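Local coordinates for protein copper-transporting atpase (Sulfolobus solfataricus, PDB 2YJ3) that probably couples ATP binding and hydrolysis to moving heavy-metal cations such as copper across the membrane, this chain being part of its catalytic, nucleotide-binding portion, at residues G42-T47 with F131-V136. The protein carries 1 engineered substitution. Residues are numbered along the deposited sequence; the frame is centred on the assembly and turned at random.
Sequences GTPIVT and FNISDV
Ile45 and Ser134 face each other as an antiparallel hydrogen-bonded pair, their backbones joined both ways: Ile45 N to Ser134 O and Ser134 N to Ile45 O, each 2.8 Å. On their side of the sheet, Ile45 sets CG1 between its own N and carbonyl carbon (chi1 58°), which carries CD1 to the CG2 methyl of Val136, 3.6 Å away, the two side chains crossing at about a right angle. An alanine in place of Ile45 would probably take away the branches that meet Val136 CG2 and open a gap beside it. Thr47 CG2 comes up against Ser134 OG, at 3.0 Å. On the other side, Ile133 bends round so that CD1 lies alongside the proline ring, pressed tightly at 3.4 Å from Pro44 CB, while the fork of Val46 methyls straddles Phe131 CD2. Thr47 N bonds Asn132 O, and Gln48 also pairs with Asn132, consistent with a classic bulge. Beyond Pro44 and Asp135, a water accepts from Val136 N and can donate to Thr43 O. Helix 69-81 packs on the Pro44, Val46 and Ile133 side. In the six-stranded antiparallel sheet of the nucleotide-binding domain, 45-50 is the edge strand and 126-134 its inner neighbour; the two connections to the phosphorylation domain run here, where Asp135 salt-bridges Lys35, an ATP-binding residue.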
loop_
_atom_site.group_PDB
_atom_site.type_symbol
_atom_site.label_atom_id
_atom_site.label_comp_id
_atom_site.label_asym_id
_atom_site.label_seq_id
_atom_site.Cartn_x
_atom_site.Cartn_y
_atom_site.Cartn_z
ATOM N N GLY A 42 1.425 -4.246 -3.852
ATOM C CA GLY A 42 1.095 -2.876 -4.179
ATOM C C GLY A 42 -0.231 -2.744 -4.901
ATOM O O GLY A 42 -0.849 -1.682 -4.871
ATOM N N THR A 43 -0.678 -3.806 -5.563
ATOM C CA THR A 43 -1.956 -3.737 -6.262
ATOM C C THR A 43 -3.019 -4.640 -5.620
ATOM O O THR A 43 -2.808 -5.848 -5.436
ATOM C CB THR A 43 -1.817 -4.010 -7.790
ATOM O OG1 THR A 43 -3.077 -3.775 -8.441
ATOM C CG2 THR A 43 -1.368 -5.436 -8.047
ATOM N N PRO A 44 -4.160 -4.041 -5.256
ATOM C CA PRO A 44 -5.258 -4.741 -4.587
ATOM C C PRO A 44 -6.032 -5.595 -5.579
ATOM O O PRO A 44 -5.737 -5.556 -6.773
ATOM C CB PRO A 44 -6.140 -3.598 -4.096
ATOM C CG PRO A 44 -5.937 -2.521 -5.113
ATOM C CD PRO A 44 -4.497 -2.639 -5.557
ATOM N N ILE A 45 -6.995 -6.371 -5.092
ATOM C CA ILE A 45 -7.885 -7.107 -5.979
ATOM C C ILE A 45 -9.350 -6.815 -5.669
ATOM O O ILE A 45 -9.711 -6.431 -4.561
ATOM C CB ILE A 45 -7.675 -8.644 -5.927
ATOM C CG1 ILE A 45 -7.873 -9.181 -4.509
ATOM C CG2 ILE A 45 -6.287 -9.024 -6.459
ATOM C CD1 ILE A 45 -7.622 -10.694 -4.381
ATOM N N VAL A 46 -10.179 -7.009 -6.680
ATOM C CA VAL A 46 -11.611 -6.985 -6.531
ATOM C C VAL A 46 -12.019 -8.274 -5.830
ATOM O O VAL A 46 -11.788 -9.366 -6.353
ATOM C CB VAL A 46 -12.250 -6.920 -7.914
ATOM C CG1 VAL A 46 -13.729 -7.249 -7.832
ATOM C CG2 VAL A 46 -11.980 -5.537 -8.559
ATOM N N THR A 47 -12.581 -8.159 -4.632
ATOM C CA THR A 47 -13.090 -9.327 -3.911
ATOM C C THR A 47 -14.579 -9.556 -4.174
ATOM O O THR A 47 -15.106 -10.643 -3.915
ATOM C CB THR A 47 -12.839 -9.230 -2.396
ATOM O OG1 THR A 47 -13.221 -7.933 -1.929
ATOM C CG2 THR A 47 -11.362 -9.455 -2.089
ATOM N N PHE A 131 -17.979 -2.175 -5.899
ATOM C CA PHE A 131 -16.902 -3.163 -5.739
ATOM C C PHE A 131 -16.465 -3.183 -4.304
ATOM O O PHE A 131 -16.395 -2.124 -3.661
ATOM C CB PHE A 131 -15.637 -2.764 -6.524
ATOM C CG PHE A 131 -15.826 -2.675 -8.003
ATOM C CD1 PHE A 131 -16.309 -1.508 -8.585
ATOM C CD2 PHE A 131 -15.501 -3.747 -8.820
ATOM C CE1 PHE A 131 -16.477 -1.430 -9.952
ATOM C CE2 PHE A 131 -15.652 -3.669 -10.195
ATOM C CZ PHE A 131 -16.145 -2.525 -10.759
ATOM N N ASN A 132 -16.166 -4.381 -3.807
ATOM C CA ASN A 132 -15.321 -4.529 -2.635
ATOM C C ASN A 132 -13.924 -4.821 -3.181
ATOM O O ASN A 132 -13.785 -5.680 -4.031
ATOM C CB ASN A 132 -15.791 -5.709 -1.780
ATOM C CG ASN A 132 -16.606 -5.280 -0.571
ATOM O OD1 ASN A 132 -17.700 -4.721 -0.698
ATOM N ND2 ASN A 132 -16.080 -5.558 0.616
ATOM N N ILE A 133 -12.905 -4.096 -2.730
ATOM C CA ILE A 133 -11.529 -4.402 -3.112
ATOM C C ILE A 133 -10.690 -4.600 -1.855
ATOM O O ILE A 133 -10.901 -3.928 -0.851
ATOM C CB ILE A 133 -10.878 -3.300 -3.984
ATOM C CG1 ILE A 133 -10.371 -2.149 -3.121
ATOM C CG2 ILE A 133 -11.826 -2.812 -5.061
ATOM C CD1 ILE A 133 -8.958 -2.351 -2.593
ATOM N N SER A 134 -9.733 -5.518 -1.909
ATOM C CA SER A 134 -8.878 -5.750 -0.756
ATOM C C SER A 134 -7.410 -5.917 -1.138
ATOM O O SER A 134 -7.083 -6.269 -2.277
ATOM C CB SER A 134 -9.366 -6.967 0.032
ATOM O OG SER A 134 -9.108 -8.154 -0.685
ATOM N N ASP A 135 -6.532 -5.633 -0.181
ATOM C CA ASP A 135 -5.107 -5.877 -0.343
ATOM C C ASP A 135 -4.844 -7.377 -0.265
ATOM O O ASP A 135 -5.579 -8.114 0.395
ATOM C CB ASP A 135 -4.303 -5.129 0.730
ATOM C CG ASP A 135 -4.167 -3.621 0.429
ATOM O OD1 ASP A 135 -4.183 -3.241 -0.764
ATOM O OD2 ASP A 135 -4.038 -2.817 1.384
ATOM N N VAL A 136 -3.803 -7.824 -0.958
ATOM C CA VAL A 136 -3.386 -9.220 -0.931
ATOM C C VAL A 136 -2.101 -9.337 -0.116
ATOM O O VAL A 136 -1.101 -8.704 -0.433
ATOM C CB VAL A 136 -3.125 -9.752 -2.354
ATOM C CG1 VAL A 136 -2.508 -11.153 -2.306
ATOM C CG2 VAL A 136 -4.411 -9.748 -3.161
HETATM O O HOH W 1 -2.400 -6.152 -2.355
#